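Local coordinates for protein arylesterase (Agrobacterium tumefaciens, PDB 3DCI) that probably hydrolyses ester bonds as a member of the SGNH (GDSL-like) hydrolase family, and binds zinc, at residues A[65-77]-A[85-99]. Sequence-based numbering, arbitrary orientation.
Sequences VHPEGLGGRTTCY and CRNGARALEVALSCH. With ACY (acetic acid), chain M.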
loop_
_atom_site.group_PDB
_atom_site.type_symbol
_atom_site.label_atom_id
_atom_site.label_comp_id
_atom_site.label_asym_id
_atom_site.label_seq_id
_atom_site.Cartn_x
_atom_site.Cartn_y
_atom_site.Cartn_z
ATOM N N VAL A 65 -7.391 0.284 -31.287
ATOM C CA VAL A 65 -7.747 -0.366 -29.998
ATOM C C VAL A 65 -6.479 -0.719 -29.215
ATOM O O VAL A 65 -5.568 -1.338 -29.754
ATOM C CB VAL A 65 -8.622 -1.606 -30.215
ATOM C CG1 VAL A 65 -8.991 -2.260 -28.864
ATOM C CG2 VAL A 65 -9.886 -1.217 -31.011
ATOM N N HIS A 66 -6.397 -0.232 -27.982
ATOM C CA HIS A 66 -5.278 -0.514 -27.093
ATOM C C HIS A 66 -5.643 -1.654 -26.149
ATOM O O HIS A 66 -6.461 -1.478 -25.246
ATOM C CB HIS A 66 -4.895 0.725 -26.277
ATOM C CG HIS A 66 -4.644 1.936 -27.121
ATOM N ND1 HIS A 66 -3.563 2.036 -27.971
ATOM C CD2 HIS A 66 -5.350 3.088 -27.267
ATOM C CE1 HIS A 66 -3.605 3.200 -28.599
ATOM N NE2 HIS A 66 -4.675 3.858 -28.188
ATOM N N PRO A 67 -5.032 -2.821 -26.355
ATOM C CA PRO A 67 -5.323 -3.983 -25.505
ATOM C C PRO A 67 -4.673 -3.884 -24.119
ATOM O O PRO A 67 -3.482 -3.623 -24.001
ATOM C CB PRO A 67 -4.776 -5.140 -26.316
ATOM C CG PRO A 67 -3.750 -4.560 -27.181
ATOM C CD PRO A 67 -4.041 -3.133 -27.393
ATOM N N GLU A 68 -5.467 -4.058 -23.072
ATOM C CA GLU A 68 -4.957 -4.049 -21.698
ATOM C C GLU A 68 -5.681 -5.147 -20.931
ATOM O O GLU A 68 -6.526 -4.880 -20.072
ATOM C CB GLU A 68 -5.145 -2.677 -21.050
ATOM C CG GLU A 68 -4.445 -1.494 -21.744
ATOM C CD GLU A 68 -2.926 -1.492 -21.677
ATOM O OE1 GLU A 68 -2.305 -2.340 -20.983
ATOM O OE2 GLU A 68 -2.312 -0.594 -22.327
ATOM N N GLY A 69 -5.350 -6.386 -21.293
ATOM C CA GLY A 69 -5.897 -7.579 -20.678
ATOM C C GLY A 69 -4.887 -8.247 -19.762
ATOM O O GLY A 69 -3.865 -8.757 -20.237
ATOM N N LEU A 70 -5.193 -8.282 -18.462
ATOM C CA LEU A 70 -4.272 -8.829 -17.465
ATOM C C LEU A 70 -4.890 -10.037 -16.743
ATOM O O LEU A 70 -5.921 -9.904 -16.066
ATOM C CB LEU A 70 -3.911 -7.756 -16.437
ATOM C CG LEU A 70 -2.966 -8.237 -15.316
ATOM C CD1 LEU A 70 -1.782 -7.298 -15.172
ATOM C CD2 LEU A 70 -3.727 -8.432 -13.980
ATOM N N GLY A 71 -4.217 -11.182 -16.829
ATOM C CA GLY A 71 -4.667 -12.402 -16.145
ATOM C C GLY A 71 -4.842 -12.212 -14.644
ATOM O O GLY A 71 -3.925 -11.752 -13.950
ATOM N N GLY A 72 -6.043 -12.499 -14.159
ATOM C CA GLY A 72 -6.372 -12.388 -12.722
ATOM C C GLY A 72 -6.977 -11.053 -12.315
ATOM O O GLY A 72 -7.330 -10.854 -11.154
ATOM N N ARG A 73 -7.103 -10.131 -13.259
ATOM C CA ARG A 73 -7.592 -8.775 -12.922
ATOM C C ARG A 73 -9.045 -8.788 -12.417
ATOM O O ARG A 73 -9.892 -9.495 -12.969
ATOM C CB ARG A 73 -7.496 -7.842 -14.114
ATOM C CG ARG A 73 -8.007 -6.437 -13.830
ATOM C CD ARG A 73 -7.645 -5.548 -14.977
ATOM N NE ARG A 73 -6.238 -5.138 -14.911
ATOM C CZ ARG A 73 -5.552 -4.670 -15.948
ATOM N NH1 ARG A 73 -6.064 -4.661 -17.175
ATOM N NH2 ARG A 73 -4.321 -4.277 -15.780
ATOM N N THR A 74 -9.285 -7.992 -11.363
ATOM C CA THR A 74 -10.586 -7.797 -10.734
ATOM C C THR A 74 -11.031 -6.366 -11.059
ATOM O O THR A 74 -10.250 -5.586 -11.566
ATOM C CB THR A 74 -10.466 -7.914 -9.206
ATOM O OG1 THR A 74 -9.684 -6.824 -8.685
ATOM C CG2 THR A 74 -9.802 -9.207 -8.811
ATOM N N THR A 75 -12.279 -6.024 -10.770
ATOM C CA THR A 75 -12.733 -4.667 -10.955
ATOM C C THR A 75 -11.956 -3.717 -10.026
ATOM O O THR A 75 -11.375 -2.744 -10.496
ATOM C CB THR A 75 -14.260 -4.535 -10.712
ATOM O OG1 THR A 75 -14.579 -5.045 -9.400
ATOM C CG2 THR A 75 -15.043 -5.254 -11.825
ATOM N N CYS A 76 -11.945 -3.996 -8.720
ATOM C CA CYS A 76 -11.346 -3.047 -7.767
ATOM C C CYS A 76 -10.837 -3.710 -6.498
ATOM O O CYS A 76 -10.785 -3.075 -5.440
ATOM C CB CYS A 76 -12.353 -1.939 -7.417
ATOM S SG CYS A 76 -13.763 -2.511 -6.456
ATOM N N TYR A 77 -10.421 -4.969 -6.612
ATOM C CA TYR A 77 -10.038 -5.755 -5.449
ATOM C C TYR A 77 -8.570 -6.147 -5.581
ATOM O O TYR A 77 -8.128 -6.589 -6.635
ATOM C CB TYR A 77 -10.986 -6.967 -5.265
ATOM C CG TYR A 77 -12.414 -6.491 -5.187
ATOM C CD1 TYR A 77 -12.869 -5.781 -4.066
ATOM C CD2 TYR A 77 -13.278 -6.633 -6.275
ATOM C CE1 TYR A 77 -14.172 -5.265 -4.002
ATOM C CE2 TYR A 77 -14.586 -6.137 -6.223
ATOM C CZ TYR A 77 -15.037 -5.452 -5.096
ATOM O OH TYR A 77 -16.335 -4.953 -5.067
ATOM N N CYS A 85 0.157 -6.606 -10.247
ATOM C CA CYS A 85 -1.016 -6.040 -9.575
ATOM C C CYS A 85 -2.342 -6.365 -10.308
ATOM O O CYS A 85 -2.451 -6.171 -11.503
ATOM C CB CYS A 85 -0.840 -4.509 -9.481
ATOM S SG CYS A 85 -2.257 -3.635 -8.766
ATOM N N ARG A 86 -3.338 -6.854 -9.573
ATOM C CA ARG A 86 -4.622 -7.276 -10.185
ATOM C C ARG A 86 -5.786 -6.325 -9.914
ATOM O O ARG A 86 -6.896 -6.575 -10.369
ATOM C CB ARG A 86 -4.980 -8.679 -9.724
ATOM C CG ARG A 86 -4.100 -9.760 -10.340
ATOM C CD ARG A 86 -4.243 -11.102 -9.644
ATOM N NE ARG A 86 -3.510 -12.138 -10.384
ATOM C CZ ARG A 86 -3.625 -13.444 -10.165
ATOM N NH1 ARG A 86 -4.404 -13.892 -9.206
ATOM N NH2 ARG A 86 -2.940 -14.299 -10.912
ATOM N N ASN A 87 -5.531 -5.223 -9.203
ATOM C CA ASN A 87 -6.579 -4.296 -8.869
ATOM C C ASN A 87 -6.894 -3.514 -10.131
ATOM O O ASN A 87 -6.053 -2.770 -10.636
ATOM C CB ASN A 87 -6.151 -3.368 -7.703
ATOM C CG ASN A 87 -7.264 -2.452 -7.259
ATOM O OD1 ASN A 87 -7.909 -1.811 -8.094
ATOM N ND2 ASN A 87 -7.557 -2.439 -5.942
ATOM N N GLY A 88 -8.082 -3.727 -10.672
ATOM C CA GLY A 88 -8.478 -3.071 -11.902
ATOM C C GLY A 88 -8.552 -1.558 -11.827
ATOM O O GLY A 88 -8.254 -0.890 -12.781
ATOM N N ALA A 89 -8.945 -1.011 -10.694
ATOM C CA ALA A 89 -9.108 0.432 -10.587
ATOM C C ALA A 89 -7.760 1.182 -10.661
ATOM O O ALA A 89 -7.661 2.239 -11.296
ATOM C CB ALA A 89 -9.871 0.762 -9.313
ATOM N N ARG A 90 -6.727 0.636 -10.005
ATOM C CA ARG A 90 -5.402 1.261 -10.014
ATOM C C ARG A 90 -4.813 1.208 -11.417
ATOM O O ARG A 90 -4.253 2.184 -11.903
ATOM C CB ARG A 90 -4.446 0.548 -9.040
ATOM C CG ARG A 90 -4.077 1.339 -7.785
ATOM C CD ARG A 90 -5.206 1.496 -6.802
ATOM N NE ARG A 90 -6.155 2.541 -7.201
ATOM C CZ ARG A 90 -7.430 2.620 -6.782
ATOM N NH1 ARG A 90 -7.939 1.720 -5.933
ATOM N NH2 ARG A 90 -8.200 3.603 -7.246
ATOM N N ALA A 91 -4.942 0.053 -12.052
ATOM C CA ALA A 91 -4.443 -0.136 -13.408
ATOM C C ALA A 91 -5.243 0.652 -14.429
ATOM O O ALA A 91 -4.687 1.043 -15.464
ATOM C CB ALA A 91 -4.457 -1.622 -13.796
ATOM N N LEU A 92 -6.549 0.836 -14.185
ATOM C CA LEU A 92 -7.380 1.613 -15.092
ATOM C C LEU A 92 -6.917 3.046 -15.117
ATOM O O LEU A 92 -6.789 3.635 -16.189
ATOM C CB LEU A 92 -8.865 1.553 -14.733
ATOM C CG LEU A 92 -9.805 2.380 -15.622
ATOM C CD1 LEU A 92 -9.631 1.999 -17.092
ATOM C CD2 LEU A 92 -11.241 2.230 -15.159
ATOM N N GLU A 93 -6.609 3.597 -13.944
ATOM C CA GLU A 93 -6.071 4.946 -13.862
ATOM C C GLU A 93 -4.782 5.095 -14.684
ATOM O O GLU A 93 -4.599 6.086 -15.371
ATOM C CB GLU A 93 -5.803 5.324 -12.403
ATOM C CG GLU A 93 -7.064 5.529 -11.600
ATOM C CD GLU A 93 -6.829 5.673 -10.110
ATOM O OE1 GLU A 93 -5.679 5.468 -9.606
ATOM O OE2 GLU A 93 -7.837 5.997 -9.431
ATOM N N VAL A 94 -3.885 4.122 -14.596
ATOM C CA VAL A 94 -2.641 4.151 -15.381
ATOM C C VAL A 94 -2.922 4.047 -16.890
ATOM O O VAL A 94 -2.298 4.743 -17.713
ATOM C CB VAL A 94 -1.718 2.996 -14.955
ATOM C CG1 VAL A 94 -0.535 2.775 -15.940
ATOM C CG2 VAL A 94 -1.225 3.201 -13.511
ATOM N N ALA A 95 -3.833 3.154 -17.242
ATOM C CA ALA A 95 -4.257 2.988 -18.624
ATOM C C ALA A 95 -4.843 4.267 -19.204
ATOM O O ALA A 95 -4.600 4.596 -20.388
ATOM C CB ALA A 95 -5.276 1.812 -18.755
ATOM N N LEU A 96 -5.691 4.924 -18.432
ATOM C CA LEU A 96 -6.293 6.191 -18.871
ATOM C C LEU A 96 -5.210 7.239 -19.091
ATOM O O LEU A 96 -5.213 7.914 -20.089
ATOM C CB LEU A 96 -7.330 6.692 -17.897
ATOM C CG LEU A 96 -8.611 5.857 -17.739
ATOM C CD1 LEU A 96 -9.413 6.392 -16.561
ATOM C CD2 LEU A 96 -9.452 5.819 -19.003
ATOM N N SER A 97 -4.242 7.330 -18.197
ATOM C CA SER A 97 -3.182 8.315 -18.386
ATOM C C SER A 97 -2.271 7.972 -19.581
ATOM O O SER A 97 -1.850 8.850 -20.321
ATOM C CB SER A 97 -2.345 8.440 -17.135
ATOM O OG SER A 97 -1.231 9.294 -17.349
ATOM N N CYS A 98 -1.965 6.698 -19.764
ATOM C CA CYS A 98 -1.062 6.295 -20.826
ATOM C C CYS A 98 -1.676 6.523 -22.211
ATOM O O CYS A 98 -0.957 6.778 -23.183
ATOM C CB CYS A 98 -0.687 4.832 -20.696
ATOM S SG CYS A 98 0.586 4.546 -19.446
ATOM N N HIS A 99 -2.991 6.397 -22.294
ATOM C CA HIS A 99 -3.635 6.340 -23.604
ATOM C C HIS A 99 -4.578 7.490 -23.896
ATOM O O HIS A 99 -5.024 7.631 -25.017
ATOM C CB HIS A 99 -4.337 4.998 -23.774
ATOM C CG HIS A 99 -3.401 3.841 -23.672
ATOM N ND1 HIS A 99 -2.370 3.650 -24.568
ATOM C CD2 HIS A 99 -3.277 2.867 -22.738
ATOM C CE1 HIS A 99 -1.670 2.589 -24.204
ATOM N NE2 HIS A 99 -2.195 2.100 -23.096
HETATM C C ACY M . -8.888 -14.580 -15.719
HETATM O O ACY M . -8.300 -13.498 -15.682
HETATM O OXT ACY M . -8.293 -15.652 -15.494
HETATM C CH3 ACY M . -10.371 -14.642 -16.032
HETATM O O HOH W 1 -5.133 6.673 -27.508
HETATM O O HOH W 2 -4.361 -4.825 -12.714
#
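His99 and His66 lie in an offset stack, planes 15° apart, and the pair illustrates how a helix end can be tied to an edge strand by a pair of imidazoles and a carboxylate. Followed outward, His99 begins with CB, 4.1 Å from His66 CD2. Its CG and ND1 then slide over the His66 ring, ND1 standing 3.8 Å from His66 CG, while His66 CB covers the face of the His99 ring in a CH-pi contact. At the tip, His99 NE2 donates to Glu68 OE2 over 2.8 Å on the anti side of the carboxylate, bent at 139°. The other oxygen, Glu68 OE1, bonds weakly to His99 of a second subunit. Strand 63-69 and helix 88-99 belong to the alpha/beta fold of SGNH hydrolases, with a parallel five-stranded sheet. Farther along, Arg73 has CG opposite its backbone N (chi1 179°) and bends at chi3, bringing NH2 to 3.3 Å from Ala91 CB; Leu70 CB covers one guanidinium face. Water joins Arg73 NE to Cys85 O. Thr74 N donates almost straight to Arg86 O (3.0 Å), and Arg86 lies extended along Gly72, whose N donates to an acetic acid, probably from the crystallisation liquor, also bonded by Asn112 and by Ser32 and His209, the latter two in a possible catalytic triad.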